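Local coordinates for probable arabinosyltransferase B (Mycobacterium tuberculosis H37Rv, PDB 7BVF), which transfers arabinofuranosyl units to build the arabinan of arabinogalactan in the mycobacterial cell wall, and is bound in this complex by the antituberculosis drug ethambutol, at residues C549-V554 against V577-M582; F543-L548 against A630-L635; Y384-M389 against P706-A711; L410-T415 against L449-A454. One frame throughout, in Å; residues are numbered along the deposited sequence.

Overall arrangement
All four contacts lie among the helices of the membrane part of the chain, whose family belongs to the GT-C clan. Interaction 4 closes first along the sequence; interaction 1 follows, nested within the loop of interaction 2, and interaction 3 encloses all the others by joining helix 381-395 to helix 706-727. Interactions 1 and 2 share helix 537-559, their centres about 13 Å apart. Leu632 touches Pro706 between interactions 2 and 3, and Thr581 meets Ile450 between interactions 1 and 4, while the centres of interactions 2 and 4 are about 25 Å apart. Sequence-distant helices are thus tied into one bundle, with cardiolipin at interaction 1 and the decaprenyl-phosphate beside interaction 4.

Interaction 1: C549-V554 against V577-M582; sequences CLFTAV and VIFGTM. With CDL (cardiolipin), chain G.
Leu550 turns its CG anti to the backbone N (chi1 166°), while Phe579 swings its ring beside its own N (chi1 -82°), and the two side chains meet between their helices. The leucine fork covers one face of the ring: CD2 lies over that face, and CD1 approaches Phe579 CE2 at 3.9 Å. Over the opposite face runs C37 of a cardiolipin acyl chain, and C72 of another acyl chain comes within 3.4 Å of Phe579 CD2. Two further residues border the ring edge. Phe551 CE1 is 4.2 Å from Phe579 CE1, and Val554 CG2 is 4.3 Å from Phe579 CE2. On the leucine side of the ring, Ile578 CG2 touches Leu550 CD2 at 4.0 Å. The helix segments run in roughly opposing senses, inclined at 131°, and their axes come no nearer than 12.0 Å, so long side chains make the contact. At Gly580 the backbone itself meets the lipid, with CA 3.8 Å from cardiolipin C55. Every side chain meeting here is apolar, so cohesion should come from dispersion forces and close apolar fit; the cardiolipin tails pack on helix 570-584 through Phe579 and Gly580, and the Phe579 ring lies between lipid and Leu550.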
# COMPACT_ATOMS: atom_id res chain seq x y z
N CYS A 549 -7.74 0.90 -27.21
CA CYS A 549 -8.21 1.48 -28.46
C CYS A 549 -7.93 2.97 -28.53
O CYS A 549 -7.54 3.49 -29.58
CB CYS A 549 -9.70 1.20 -28.63
SG CYS A 549 -10.15 -0.54 -28.50
N LEU A 550 -8.12 3.69 -27.41
CA LEU A 550 -7.84 5.12 -27.40
C LEU A 550 -6.38 5.39 -27.72
O LEU A 550 -6.06 6.33 -28.46
CB LEU A 550 -8.20 5.71 -26.05
CG LEU A 550 -7.67 7.12 -25.77
CD1 LEU A 550 -8.47 8.15 -26.53
CD2 LEU A 550 -7.68 7.41 -24.29
N PHE A 551 -5.46 4.58 -27.19
CA PHE A 551 -4.05 4.83 -27.42
C PHE A 551 -3.56 4.30 -28.75
O PHE A 551 -2.53 4.78 -29.24
CB PHE A 551 -3.22 4.23 -26.28
CG PHE A 551 -3.22 5.06 -25.04
CD1 PHE A 551 -2.96 6.42 -25.11
CD2 PHE A 551 -3.48 4.50 -23.81
CE1 PHE A 551 -2.96 7.20 -23.97
CE2 PHE A 551 -3.48 5.27 -22.67
CZ PHE A 551 -3.23 6.62 -22.75
N THR A 552 -4.25 3.34 -29.37
CA THR A 552 -3.82 2.89 -30.68
C THR A 552 -4.45 3.66 -31.82
O THR A 552 -3.94 3.60 -32.94
CB THR A 552 -4.12 1.40 -30.87
OG1 THR A 552 -3.63 0.99 -32.15
CG2 THR A 552 -5.60 1.16 -30.85
N ALA A 553 -5.54 4.39 -31.58
CA ALA A 553 -6.09 5.24 -32.64
C ALA A 553 -5.28 6.52 -32.80
O ALA A 553 -5.19 7.05 -33.91
CB ALA A 553 -7.55 5.57 -32.35
N VAL A 554 -4.68 7.01 -31.72
CA VAL A 554 -3.90 8.24 -31.78
C VAL A 554 -2.65 8.04 -32.62
O VAL A 554 -2.31 8.90 -33.45
CB VAL A 554 -3.56 8.71 -30.35
CG1 VAL A 554 -2.52 9.80 -30.39
CG2 VAL A 554 -4.80 9.18 -29.64
N VAL A 577 -12.91 14.29 -26.15
CA VAL A 577 -13.89 14.07 -25.09
C VAL A 577 -13.35 13.10 -24.05
O VAL A 577 -13.47 13.33 -22.85
CB VAL A 577 -15.22 13.58 -25.70
CG1 VAL A 577 -16.07 12.92 -24.64
CG2 VAL A 577 -15.96 14.73 -26.33
N ILE A 578 -12.72 12.01 -24.50
CA ILE A 578 -12.23 11.00 -23.57
C ILE A 578 -11.04 11.53 -22.77
O ILE A 578 -10.93 11.28 -21.56
CB ILE A 578 -11.86 9.72 -24.32
CG1 ILE A 578 -13.07 9.22 -25.12
CG2 ILE A 578 -11.39 8.65 -23.36
CD1 ILE A 578 -12.78 7.99 -25.93
N PHE A 579 -10.14 12.27 -23.42
CA PHE A 579 -9.00 12.83 -22.69
C PHE A 579 -9.45 13.88 -21.69
O PHE A 579 -8.95 13.93 -20.56
CB PHE A 579 -7.99 13.41 -23.67
CG PHE A 579 -7.06 12.38 -24.25
CD1 PHE A 579 -6.25 11.63 -23.42
CD2 PHE A 579 -7.00 12.18 -25.61
CE1 PHE A 579 -5.39 10.68 -23.95
CE2 PHE A 579 -6.15 11.23 -26.15
CZ PHE A 579 -5.34 10.48 -25.32
N GLY A 580 -10.40 14.74 -22.07
CA GLY A 580 -10.94 15.70 -21.13
C GLY A 580 -11.69 15.04 -19.98
O GLY A 580 -11.67 15.54 -18.86
N THR A 581 -12.34 13.91 -20.24
CA THR A 581 -12.99 13.17 -19.17
C THR A 581 -11.96 12.64 -18.18
O THR A 581 -12.13 12.77 -16.96
CB THR A 581 -13.82 12.02 -19.75
OG1 THR A 581 -14.91 12.56 -20.52
CG2 THR A 581 -14.37 11.15 -18.64
N MET A 582 -10.89 12.03 -18.69
CA MET A 582 -9.84 11.52 -17.80
C MET A 582 -9.13 12.65 -17.06
O MET A 582 -8.59 12.42 -15.98
CB MET A 582 -8.83 10.70 -18.59
CG MET A 582 -9.35 9.34 -19.03
SD MET A 582 -8.02 8.15 -19.29
CE MET A 582 -6.71 9.23 -19.86
C1 CDL G . -8.96 18.49 -36.23
O1 CDL G . -9.48 19.05 -37.42
CA2 CDL G . -7.53 18.97 -36.05
OA2 CDL G . -6.69 18.41 -37.04
PA1 CDL G . -5.16 18.26 -36.73
OA3 CDL G . -4.74 17.11 -37.52
OA4 CDL G . -4.47 19.52 -36.94
OA5 CDL G . -5.13 18.03 -35.17
CA3 CDL G . -4.92 19.18 -34.36
CA4 CDL G . -5.49 19.11 -32.93
OA6 CDL G . -5.37 20.40 -32.26
CA5 CDL G . -4.78 20.56 -30.93
OA7 CDL G . -3.66 20.20 -30.72
C11 CDL G . -5.48 21.19 -29.77
C12 CDL G . -4.70 22.41 -29.35
C13 CDL G . -5.49 23.33 -28.46
C14 CDL G . -5.73 22.64 -27.16
C15 CDL G . -5.78 23.63 -26.03
C16 CDL G . -5.47 22.96 -24.69
CA6 CDL G . -4.82 18.02 -32.13
OA8 CDL G . -4.29 17.04 -32.98
CA7 CDL G . -2.96 17.15 -33.39
OA9 CDL G . -2.75 17.57 -34.49
C31 CDL G . -1.85 16.76 -32.48
C32 CDL G . -2.44 16.32 -31.16
C33 CDL G . -1.29 16.17 -30.20
C34 CDL G . -0.99 14.75 -29.78
C35 CDL G . -2.23 14.20 -29.13
C36 CDL G . -1.91 13.38 -27.90
C37 CDL G . -2.85 13.74 -26.78
C38 CDL G . -2.13 13.58 -25.46
C39 CDL G . -1.60 12.17 -25.32
CB2 CDL G . -9.84 18.81 -35.03
OB2 CDL G . -9.38 19.95 -34.33
PB2 CDL G . -10.35 20.79 -33.39
OB3 CDL G . -11.67 20.98 -34.03
OB4 CDL G . -9.62 22.00 -32.92
OB5 CDL G . -10.47 19.81 -32.15
CB3 CDL G . -9.32 19.65 -31.38
CB4 CDL G . -9.48 18.38 -30.64
OB6 CDL G . -10.56 18.62 -29.80
CB5 CDL G . -10.22 19.41 -28.67
OB7 CDL G . -9.81 20.53 -28.88
C51 CDL G . -10.38 18.88 -27.28
C52 CDL G . -9.47 19.59 -26.29
C53 CDL G . -9.49 18.77 -25.02
C54 CDL G . -9.48 19.63 -23.78
C55 CDL G . -9.32 18.84 -22.48
C56 CDL G . -8.26 19.34 -21.52
C57 CDL G . -7.04 18.42 -21.46
C58 CDL G . -6.68 17.75 -22.78
C59 CDL G . -5.53 16.76 -22.65
C60 CDL G . -5.16 16.52 -21.20
C61 CDL G . -4.63 15.12 -20.92
C62 CDL G . -5.11 14.66 -19.54
C63 CDL G . -4.46 13.41 -18.95
C64 CDL G . -4.44 13.43 -17.43
C65 CDL G . -4.38 12.02 -16.82
C66 CDL G . -4.05 12.08 -15.33
C67 CDL G . -3.43 10.82 -14.75
CB6 CDL G . -8.24 18.14 -29.83
OB8 CDL G . -7.62 16.92 -30.09
CB7 CDL G . -7.04 16.25 -28.97
OB9 CDL G . -6.90 16.87 -27.97
C71 CDL G . -6.59 14.84 -29.03
C72 CDL G . -5.74 14.52 -27.80

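Interaction 2: F543-L548 against A630-L635; sequences FLITAL and AALFFL
Leu635 of helix 622-639 reaches across to Leu544 and Leu548, which stand one turn apart on helix 537-559. Its CB serves as a spacer, and contact begins at CG, which comes within 4.0 Å of Leu544 CB. From there the side chain forks. The CD1 branch enters the groove between the two leucines, 3.7 Å from Leu544 CB and 3.8 Å from Leu548 CB, and it also lies against the carbonyl oxygen of Leu544, which accepts the helical bond from Leu548 N. The other branch turns toward Ile545, with Leu635 CD2 4.3 Å from Ile545 CD1. One turn earlier on helix 622-639, Leu632 supplies the second point of contact. Its CD2 meets Ile545 CD1 at 3.9 Å and Leu548 CD2 at 3.8 Å, the Leu548 and Leu632 side chains lying about at right angles. Leu548 extends with CG anti to the backbone N (chi1 169°), which carries its fork over to Leu632 and lets CD1 rest on Ala631 CB at 4.2 Å. The segments are close to antiparallel, at 155°. On another flank, 630-635 packs on helix 668-687 through Ala630, Phe633 and Phe634, the last set edge-to-face with Phe676. Helix 622-639 thus packs against helix 537-559, helix 668-687 and, through Leu632 on Pro706, the start of helix 706-727.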
# COMPACT_ATOMS: atom_id res chain seq x y z
N PHE A 543 -12.32 -0.96 -18.71
CA PHE A 543 -11.41 0.16 -18.82
C PHE A 543 -10.21 -0.16 -19.70
O PHE A 543 -9.72 0.71 -20.43
CB PHE A 543 -10.94 0.59 -17.43
CG PHE A 543 -9.88 1.65 -17.45
CD1 PHE A 543 -10.18 2.94 -17.82
CD2 PHE A 543 -8.58 1.35 -17.09
CE1 PHE A 543 -9.21 3.92 -17.84
CE2 PHE A 543 -7.60 2.32 -17.11
CZ PHE A 543 -7.92 3.61 -17.49
N LEU A 544 -9.71 -1.40 -19.65
CA LEU A 544 -8.53 -1.74 -20.42
C LEU A 544 -8.82 -1.74 -21.92
O LEU A 544 -8.01 -1.26 -22.72
CB LEU A 544 -7.98 -3.09 -19.97
CG LEU A 544 -7.37 -3.15 -18.57
CD1 LEU A 544 -6.56 -4.42 -18.39
CD2 LEU A 544 -6.51 -1.93 -18.30
N ILE A 545 -9.98 -2.28 -22.32
CA ILE A 545 -10.33 -2.30 -23.73
C ILE A 545 -10.58 -0.90 -24.26
O ILE A 545 -10.49 -0.67 -25.46
CB ILE A 545 -11.56 -3.20 -23.97
CG1 ILE A 545 -11.59 -3.67 -25.42
CG2 ILE A 545 -12.84 -2.47 -23.63
CD1 ILE A 545 -10.48 -4.62 -25.78
N THR A 546 -10.90 0.06 -23.38
CA THR A 546 -11.06 1.44 -23.82
C THR A 546 -9.70 2.12 -23.95
O THR A 546 -9.46 2.83 -24.94
CB THR A 546 -11.94 2.21 -22.84
OG1 THR A 546 -13.26 1.65 -22.85
CG2 THR A 546 -12.01 3.68 -23.23
N ALA A 547 -8.82 1.92 -22.97
CA ALA A 547 -7.50 2.55 -23.03
C ALA A 547 -6.70 2.04 -24.22
O ALA A 547 -6.02 2.83 -24.89
CB ALA A 547 -6.75 2.29 -21.73
N LEU A 548 -6.78 0.74 -24.51
CA LEU A 548 -6.02 0.19 -25.63
C LEU A 548 -6.43 0.83 -26.95
O LEU A 548 -5.58 1.28 -27.73
CB LEU A 548 -6.22 -1.33 -25.69
CG LEU A 548 -5.70 -2.04 -26.95
CD1 LEU A 548 -4.19 -2.12 -26.93
CD2 LEU A 548 -6.31 -3.42 -27.06
N ALA A 630 -1.16 -9.12 -30.80
CA ALA A 630 -0.36 -9.48 -29.63
C ALA A 630 -0.65 -8.56 -28.46
O ALA A 630 -0.66 -9.00 -27.30
CB ALA A 630 1.12 -9.45 -29.99
N ALA A 631 -0.90 -7.28 -28.73
CA ALA A 631 -1.27 -6.36 -27.65
C ALA A 631 -2.61 -6.75 -27.04
O ALA A 631 -2.79 -6.67 -25.82
CB ALA A 631 -1.32 -4.93 -28.18
N LEU A 632 -3.57 -7.18 -27.87
CA LEU A 632 -4.84 -7.66 -27.34
C LEU A 632 -4.65 -8.88 -26.45
O LEU A 632 -5.27 -8.98 -25.39
CB LEU A 632 -5.79 -7.99 -28.49
CG LEU A 632 -6.87 -6.97 -28.82
CD1 LEU A 632 -7.61 -7.40 -30.06
CD2 LEU A 632 -7.83 -6.82 -27.67
N PHE A 633 -3.80 -9.82 -26.87
CA PHE A 633 -3.56 -11.01 -26.06
C PHE A 633 -2.89 -10.65 -24.74
O PHE A 633 -3.20 -11.24 -23.70
CB PHE A 633 -2.72 -12.01 -26.84
CG PHE A 633 -3.50 -12.83 -27.82
CD1 PHE A 633 -4.79 -13.24 -27.52
CD2 PHE A 633 -2.96 -13.19 -29.03
CE1 PHE A 633 -5.51 -13.99 -28.41
CE2 PHE A 633 -3.68 -13.94 -29.93
CZ PHE A 633 -4.95 -14.34 -29.62
N PHE A 634 -1.95 -9.70 -24.76
CA PHE A 634 -1.33 -9.25 -23.52
C PHE A 634 -2.35 -8.61 -22.59
O PHE A 634 -2.33 -8.84 -21.37
CB PHE A 634 -0.21 -8.26 -23.84
CG PHE A 634 0.53 -7.76 -22.64
CD1 PHE A 634 1.59 -8.48 -22.12
CD2 PHE A 634 0.18 -6.57 -22.04
CE1 PHE A 634 2.28 -8.02 -21.02
CE2 PHE A 634 0.86 -6.11 -20.94
CZ PHE A 634 1.91 -6.83 -20.43
N LEU A 635 -3.25 -7.79 -23.14
CA LEU A 635 -4.29 -7.18 -22.33
C LEU A 635 -5.19 -8.24 -21.70
O LEU A 635 -5.57 -8.12 -20.53
CB LEU A 635 -5.10 -6.21 -23.19
CG LEU A 635 -6.37 -5.56 -22.65
CD1 LEU A 635 -6.41 -4.13 -23.11
CD2 LEU A 635 -7.61 -6.30 -23.13

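Interaction 3: Y384-M389 against P706-A711; sequences YWAAAM and PVPIVA
Trp385 and Met389, both facing helix 706-727, are joined along their own helix by the backbone bond from Met389 N to Trp385 O, 2.9 Å long. This places their CB atoms one turn apart on the surface that meets Pro708 and Ala711. The Pro708 ring lies against the start of that surface: its CG is 3.8 Å from Ala386 CB, and its CB is 4.3 Å from Trp385 CB. Further along, the methyl of Ala711 touches Met389 CB at 3.5 Å. With only methyls, CB atoms and a proline ring between them, the backbones come close, Ala386 CA and Pro708 CA being 4.4 Å apart. The helix segments run the same way at a shallow angle of 32°, and their axes approach to 8.3 Å. Both larger side chains then leave the interface. Met389 sets CG beside its backbone N and bends again at chi2 (-48°), which carries the thioether away from Ala711 and brings its CE methyl to the edge of the Trp385 indole, in the ring plane. The indole itself packs on Thr279 and Val282 of helix 278-293. Proline has no N-H to offer, and the nearest atoms it gives Ala386 are ring carbons. The contact therefore rests on steric fit between the Pro708 ring, two alanine methyls and the CB atoms of Trp385 and Met389, without polar pairing.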
# COMPACT_ATOMS: atom_id res chain seq x y z
N TYR A 384 -20.18 -2.01 -35.78
CA TYR A 384 -21.39 -2.03 -34.97
C TYR A 384 -21.34 -3.12 -33.91
O TYR A 384 -21.75 -2.90 -32.77
CB TYR A 384 -22.61 -2.21 -35.87
CG TYR A 384 -23.08 -0.92 -36.48
CD1 TYR A 384 -24.08 -0.17 -35.89
CD2 TYR A 384 -22.50 -0.43 -37.64
CE1 TYR A 384 -24.51 1.02 -36.44
CE2 TYR A 384 -22.92 0.76 -38.19
CZ TYR A 384 -23.92 1.48 -37.59
OH TYR A 384 -24.34 2.66 -38.14
N TRP A 385 -20.81 -4.29 -34.26
CA TRP A 385 -20.70 -5.35 -33.27
C TRP A 385 -19.71 -4.98 -32.17
O TRP A 385 -19.95 -5.29 -30.99
CB TRP A 385 -20.32 -6.66 -33.94
CG TRP A 385 -21.48 -7.34 -34.57
CD1 TRP A 385 -21.77 -7.38 -35.90
CD2 TRP A 385 -22.52 -8.06 -33.90
NE1 TRP A 385 -22.93 -8.09 -36.10
CE2 TRP A 385 -23.40 -8.52 -34.89
CE3 TRP A 385 -22.78 -8.36 -32.57
CZ2 TRP A 385 -24.53 -9.27 -34.58
CZ3 TRP A 385 -23.90 -9.10 -32.26
CH2 TRP A 385 -24.76 -9.54 -33.27
N ALA A 386 -18.62 -4.30 -32.52
CA ALA A 386 -17.66 -3.87 -31.51
C ALA A 386 -18.28 -2.86 -30.56
O ALA A 386 -18.11 -2.96 -29.34
CB ALA A 386 -16.42 -3.29 -32.18
N ALA A 387 -19.01 -1.88 -31.11
CA ALA A 387 -19.67 -0.90 -30.26
C ALA A 387 -20.66 -1.57 -29.31
O ALA A 387 -20.67 -1.30 -28.11
CB ALA A 387 -20.37 0.15 -31.11
N ALA A 388 -21.50 -2.47 -29.85
CA ALA A 388 -22.49 -3.15 -29.02
C ALA A 388 -21.83 -3.95 -27.90
O ALA A 388 -22.23 -3.85 -26.74
CB ALA A 388 -23.35 -4.07 -29.89
N MET A 389 -20.82 -4.74 -28.24
CA MET A 389 -20.21 -5.62 -27.26
C MET A 389 -19.45 -4.84 -26.19
O MET A 389 -19.49 -5.20 -25.01
CB MET A 389 -19.30 -6.62 -27.96
CG MET A 389 -20.07 -7.68 -28.71
SD MET A 389 -21.37 -8.39 -27.68
CE MET A 389 -22.51 -8.97 -28.92
N PRO A 706 -10.88 -8.57 -34.29
CA PRO A 706 -10.57 -9.28 -33.04
C PRO A 706 -11.26 -8.69 -31.81
O PRO A 706 -11.54 -9.41 -30.85
CB PRO A 706 -9.05 -9.14 -32.94
CG PRO A 706 -8.74 -7.88 -33.65
CD PRO A 706 -9.81 -7.65 -34.68
N VAL A 707 -11.55 -7.39 -31.84
CA VAL A 707 -12.17 -6.71 -30.70
C VAL A 707 -13.60 -7.19 -30.50
O VAL A 707 -13.98 -7.48 -29.35
CB VAL A 707 -12.12 -5.18 -30.87
CG1 VAL A 707 -12.68 -4.50 -29.64
CG2 VAL A 707 -10.70 -4.72 -31.13
N PRO A 708 -14.45 -7.27 -31.54
CA PRO A 708 -15.79 -7.83 -31.32
C PRO A 708 -15.76 -9.22 -30.74
O PRO A 708 -16.55 -9.54 -29.85
CB PRO A 708 -16.40 -7.81 -32.72
CG PRO A 708 -15.69 -6.75 -33.43
CD PRO A 708 -14.29 -6.79 -32.92
N ILE A 709 -14.83 -10.07 -31.20
CA ILE A 709 -14.78 -11.45 -30.74
C ILE A 709 -14.35 -11.51 -29.28
O ILE A 709 -14.93 -12.25 -28.48
CB ILE A 709 -13.85 -12.27 -31.65
CG1 ILE A 709 -14.48 -12.40 -33.03
CG2 ILE A 709 -13.57 -13.62 -31.04
CD1 ILE A 709 -13.72 -13.30 -33.96
N VAL A 710 -13.33 -10.74 -28.91
CA VAL A 710 -12.87 -10.74 -27.52
C VAL A 710 -13.97 -10.23 -26.59
O VAL A 710 -14.24 -10.81 -25.54
CB VAL A 710 -11.58 -9.91 -27.38
CG1 VAL A 710 -11.23 -9.72 -25.93
CG2 VAL A 710 -10.44 -10.61 -28.09
N ALA A 711 -14.63 -9.13 -26.98
CA ALA A 711 -15.67 -8.58 -26.13
C ALA A 711 -16.88 -9.51 -26.03
O ALA A 711 -17.49 -9.61 -24.97
CB ALA A 711 -16.09 -7.20 -26.64

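Interaction 4: L410-T415 against L449-A454; sequences LGSLVT and LIAVAA
Ala451 sets its methyl against Thr415 in the buried part of this contact, which Ala454 completes, whereas Ser412, at the side nearer Ile450, is partly exposed. In the buried part, Ala451 CB lies 3.5 Å from Thr415 OG1 and 4.0 Å from Gly411 O, so that it covers the hydroxyl and the carbonyl together. These two are bonded to each other: Thr415 OG1 gives its hydrogen to Gly411 O over 2.8 Å, nearly along the C=O axis at 170°. The bond follows from the threonine torsion, which holds OG1 beside its own N (chi1 -52°), and it satisfies the hydroxyl within its own helix. The same torsion turns CG2 to the other segment, 3.9 Å from Ala451 O and 4.2 Å from Ala454 CB. On the more open side the distances are only slightly longer. Ser412 CB rests 4.0 Å from Ile450 CG1, and its OG stands 3.8 Å from Ala451 N, too far for a hydrogen bond. The backbones still come close here, Ser412 CA and Ala451 CA being 4.5 Å apart. Ala451, with a positive phi of 75°, is the N-cap of helix 452-457, whose Val452 touches the decaprenyl-phosphate. Gly411, Ser412, Thr415, Ala451 and Ala454 form most of the interface, with Ile450 at one end, as in the close small-residue packing of membrane helices, here beside the lipid-carrier site.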
# COMPACT_ATOMS: atom_id res chain seq x y z
N LEU A 410 -25.21 9.03 -19.73
CA LEU A 410 -26.18 9.42 -20.75
C LEU A 410 -26.26 10.93 -20.91
O LEU A 410 -26.39 11.44 -22.03
CB LEU A 410 -27.56 8.87 -20.39
CG LEU A 410 -28.77 9.48 -21.11
CD1 LEU A 410 -28.76 9.10 -22.57
CD2 LEU A 410 -30.06 9.05 -20.45
N GLY A 411 -26.19 11.67 -19.80
CA GLY A 411 -26.13 13.12 -19.88
C GLY A 411 -24.86 13.63 -20.51
O GLY A 411 -24.86 14.74 -21.05
N SER A 412 -23.78 12.86 -20.45
CA SER A 412 -22.54 13.22 -21.11
C SER A 412 -22.54 12.90 -22.60
O SER A 412 -21.68 13.40 -23.32
CB SER A 412 -21.36 12.51 -20.44
OG SER A 412 -20.16 12.78 -21.12
N LEU A 413 -23.47 12.07 -23.06
CA LEU A 413 -23.61 11.75 -24.47
C LEU A 413 -24.64 12.62 -25.17
O LEU A 413 -24.46 12.97 -26.34
CB LEU A 413 -23.98 10.28 -24.64
CG LEU A 413 -24.04 9.70 -26.05
CD1 LEU A 413 -22.65 9.47 -26.60
CD2 LEU A 413 -24.82 8.41 -26.03
N VAL A 414 -25.72 12.97 -24.47
CA VAL A 414 -26.70 13.89 -25.03
C VAL A 414 -26.07 15.25 -25.31
O VAL A 414 -26.40 15.91 -26.30
CB VAL A 414 -27.92 14.00 -24.10
CG1 VAL A 414 -28.88 15.05 -24.61
CG2 VAL A 414 -28.61 12.67 -24.00
N THR A 415 -25.13 15.68 -24.46
CA THR A 415 -24.45 16.95 -24.69
C THR A 415 -23.61 16.90 -25.96
O THR A 415 -23.67 17.82 -26.80
CB THR A 415 -23.57 17.29 -23.49
OG1 THR A 415 -24.35 17.22 -22.29
CG2 THR A 415 -22.99 18.68 -23.63
N LEU A 449 -18.70 15.98 -13.28
CA LEU A 449 -17.97 17.05 -13.95
C LEU A 449 -17.46 16.60 -15.30
O LEU A 449 -16.29 16.77 -15.65
CB LEU A 449 -16.83 17.53 -13.05
CG LEU A 449 -16.13 18.85 -13.37
CD1 LEU A 449 -17.11 20.00 -13.39
CD2 LEU A 449 -15.03 19.10 -12.36
N ILE A 450 -18.35 16.00 -16.09
CA ILE A 450 -18.13 15.66 -17.48
C ILE A 450 -19.38 16.08 -18.23
O ILE A 450 -20.41 16.38 -17.64
CB ILE A 450 -17.82 14.16 -17.68
CG1 ILE A 450 -19.02 13.30 -17.28
CG2 ILE A 450 -16.60 13.75 -16.89
CD1 ILE A 450 -18.76 11.82 -17.36
N ALA A 451 -19.26 16.10 -19.55
CA ALA A 451 -20.03 16.89 -20.51
C ALA A 451 -19.56 18.33 -20.47
O ALA A 451 -19.82 19.07 -21.42
CB ALA A 451 -21.55 16.83 -20.29
N VAL A 452 -18.78 18.74 -19.47
CA VAL A 452 -17.96 19.93 -19.63
C VAL A 452 -16.83 19.65 -20.61
O VAL A 452 -16.44 20.50 -21.41
CB VAL A 452 -17.44 20.42 -18.27
CG1 VAL A 452 -16.55 21.63 -18.45
CG2 VAL A 452 -18.61 20.76 -17.36
N ALA A 453 -16.31 18.42 -20.58
CA ALA A 453 -15.38 17.98 -21.62
C ALA A 453 -16.05 18.00 -22.98
O ALA A 453 -15.43 18.37 -23.98
CB ALA A 453 -14.85 16.59 -21.29
N ALA A 454 -17.33 17.61 -23.04
CA ALA A 454 -18.04 17.61 -24.32
C ALA A 454 -18.35 19.03 -24.78
O ALA A 454 -18.46 19.27 -25.99
CB ALA A 454 -19.32 16.79 -24.20